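Local atomic coordinates of periplasmic protein-probably involved in high-affinity Fe2+ transport (Escherichia coli F11, PDB entry 5I0Y), a protein that binds copper at its dimer interface and probably takes part in iron transport in the periplasm. Residues I65-I70 with A122-H127. The protein carries 1 engineered substitution. Numbering follows the deposited sequence.
With CU (copper (II) ion), chain C.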
loop_
_atom_site.group_PDB
_atom_site.type_symbol
_atom_site.label_atom_id
_atom_site.label_comp_id
_atom_site.label_asym_id
_atom_site.label_seq_id
_atom_site.Cartn_x
_atom_site.Cartn_y
_atom_site.Cartn_z
ATOM N N ILE B 65 5.829 -1.499 3.689
ATOM C CA ILE B 65 4.771 -1.311 4.680
ATOM C C ILE B 65 3.766 -0.319 4.081
ATOM O O ILE B 65 4.086 0.850 3.916
ATOM C CB ILE B 65 5.329 -0.762 6.002
ATOM C CG1 ILE B 65 6.446 -1.669 6.572
ATOM C CG2 ILE B 65 4.186 -0.586 6.999
ATOM C CD1 ILE B 65 6.039 -3.092 6.928
ATOM N N PRO B 66 2.551 -0.794 3.738
ATOM C CA PRO B 66 1.535 0.043 3.090
ATOM C C PRO B 66 0.650 0.768 4.088
ATOM O O PRO B 66 0.683 0.461 5.289
ATOM C CB PRO B 66 0.715 -0.994 2.312
ATOM C CG PRO B 66 0.681 -2.174 3.247
ATOM C CD PRO B 66 2.043 -2.167 3.949
ATOM N N TYR B 67 -0.106 1.749 3.602
ATOM C CA TYR B 67 -1.140 2.457 4.397
ATOM C C TYR B 67 -0.579 3.303 5.530
ATOM O O TYR B 67 -1.316 3.652 6.456
ATOM C CB TYR B 67 -2.237 1.495 4.899
ATOM C CG TYR B 67 -3.001 0.913 3.746
ATOM C CD1 TYR B 67 -4.084 1.593 3.184
ATOM C CD2 TYR B 67 -2.630 -0.309 3.208
ATOM C CE1 TYR B 67 -4.784 1.048 2.110
ATOM C CE2 TYR B 67 -3.316 -0.852 2.133
ATOM C CZ TYR B 67 -4.373 -0.174 1.597
ATOM O OH TYR B 67 -5.023 -0.761 0.531
ATOM N N LEU B 68 0.690 3.695 5.438
ATOM C CA LEU B 68 1.236 4.601 6.453
ATOM C C LEU B 68 0.794 6.040 6.181
ATOM O O LEU B 68 0.450 6.401 5.056
ATOM C CB LEU B 68 2.762 4.532 6.481
ATOM C CG LEU B 68 3.327 3.175 6.898
ATOM C CD1 LEU B 68 4.845 3.179 6.814
ATOM C CD2 LEU B 68 2.882 2.752 8.292
ATOM N N THR B 69 0.821 6.879 7.221
ATOM C CA THR B 69 0.596 8.308 7.094
ATOM C C THR B 69 1.877 8.967 7.586
ATOM O O THR B 69 2.318 8.745 8.717
ATOM C CB THR B 69 -0.594 8.731 7.947
ATOM O OG1 THR B 69 -1.732 7.984 7.499
ATOM C CG2 THR B 69 -0.869 10.233 7.796
ATOM N N ILE B 70 2.468 9.780 6.728
ATOM C CA ILE B 70 3.792 10.321 7.002
ATOM C C ILE B 70 3.849 11.778 6.634
ATOM O O ILE B 70 3.521 12.157 5.489
ATOM C CB ILE B 70 4.909 9.562 6.252
ATOM C CG1 ILE B 70 4.782 8.066 6.503
ATOM C CG2 ILE B 70 6.286 10.074 6.684
ATOM C CD1 ILE B 70 5.755 7.237 5.692
ATOM N N ALA B 122 -4.992 4.996 8.090
ATOM C CA ALA B 122 -5.384 5.152 6.691
ATOM C C ALA B 122 -6.317 4.046 6.226
ATOM O O ALA B 122 -6.639 3.975 5.039
ATOM C CB ALA B 122 -4.143 5.234 5.788
ATOM N N GLY B 123 -6.748 3.178 7.138
ATOM C CA GLY B 123 -7.826 2.242 6.815
ATOM C C GLY B 123 -7.465 0.784 6.594
ATOM O O GLY B 123 -8.291 0.012 6.085
ATOM N N MET B 124 -6.251 0.382 6.960
ATOM C CA MET B 124 -5.909 -1.031 6.934
ATOM C C MET B 124 -6.304 -1.641 8.273
ATOM O O MET B 124 -6.034 -1.053 9.325
ATOM C CB MET B 124 -4.426 -1.267 6.633
ATOM C CG MET B 124 -4.005 -2.721 6.781
ATOM S SD MET B 124 -2.330 -3.043 6.230
ATOM C CE MET B 124 -2.652 -3.670 4.579
ATOM N N HIS B 125 -6.944 -2.801 8.213
ATOM C CA HIS B 125 -7.473 -3.490 9.403
ATOM C C HIS B 125 -6.763 -4.769 9.682
ATOM O O HIS B 125 -6.866 -5.722 8.907
ATOM C CB HIS B 125 -8.953 -3.785 9.201
ATOM C CG HIS B 125 -9.784 -2.553 9.013
ATOM N ND1 HIS B 125 -10.474 -1.992 10.018
ATOM C CD2 HIS B 125 -9.982 -1.742 7.902
ATOM C CE1 HIS B 125 -11.096 -0.884 9.575
ATOM N NE2 HIS B 125 -10.794 -0.729 8.283
ATOM N N ARG B 126 -6.080 -4.846 10.824
ATOM C CA ARG B 126 -5.395 -6.087 11.198
ATOM C C ARG B 126 -6.370 -7.117 11.774
ATOM O O ARG B 126 -7.303 -6.759 12.516
ATOM C CB ARG B 126 -4.252 -5.829 12.192
ATOM C CG ARG B 126 -4.719 -5.388 13.562
ATOM C CD ARG B 126 -3.577 -5.198 14.540
ATOM N NE ARG B 126 -4.193 -4.798 15.797
ATOM C CZ ARG B 126 -4.311 -5.577 16.869
ATOM N NH1 ARG B 126 -3.785 -6.799 16.886
ATOM N NH2 ARG B 126 -4.918 -5.110 17.950
ATOM N N HIS B 127 -6.132 -8.380 11.435
ATOM C CA HIS B 127 -6.742 -9.505 12.153
ATOM C C HIS B 127 -6.209 -9.574 13.562
ATOM O O HIS B 127 -5.027 -9.362 13.792
ATOM C CB HIS B 127 -6.491 -10.814 11.418
ATOM C CG HIS B 127 -7.281 -10.966 10.125
ATOM N ND1 HIS B 127 -7.750 -12.150 9.718
ATOM C CD2 HIS B 127 -7.658 -10.028 9.137
ATOM C CE1 HIS B 127 -8.382 -12.009 8.525
ATOM N NE2 HIS B 127 -8.349 -10.712 8.188
HETATM CU CU CU C . -9.428 -9.767 6.448
#
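P66 meets M124 through CG, which lies 3.9 Å from CE of M124. The two side chains approach at a slant. Y67 follows and makes most of the contact. Its side chain and that of M124 cross at about a right angle. CE of M124 comes within 3.6 Å of CD2 of Y67 and also touches CE2, while CB of M124 rests 3.9 Å from CG of Y67. CG of M124 is anti to the backbone N (chi1 172°) and the chain runs straight through chi2, then bends at chi3 (-98°), which brings the methyl back to the ring. The sulfur SD sits 5.1 Å from the ring centroid of Y67 and 54° off the ring normal, an oblique Met-aromatic contact. The backbone O of Y67 lies 3.3 Å from CB of A122. No hydrogen bond joins the two segments, which meet here as loops of the mixed beta sandwich. The phenol OH of Y67 instead hydrogen-bonds to the backbone N of Y67 in the second subunit, and M90 of that subunit packs on M124; both place the contact at the dimer interface. Beyond M124, the short strand 125-127 pairs in parallel with a strand of the second subunit and ends at H127, whose NE2 binds copper together with H44, M90 and H97 of the second subunit. At T69, where strand 69-76 begins, OG1 makes a looser contact with the same methyl of A122 at 4.0 Å.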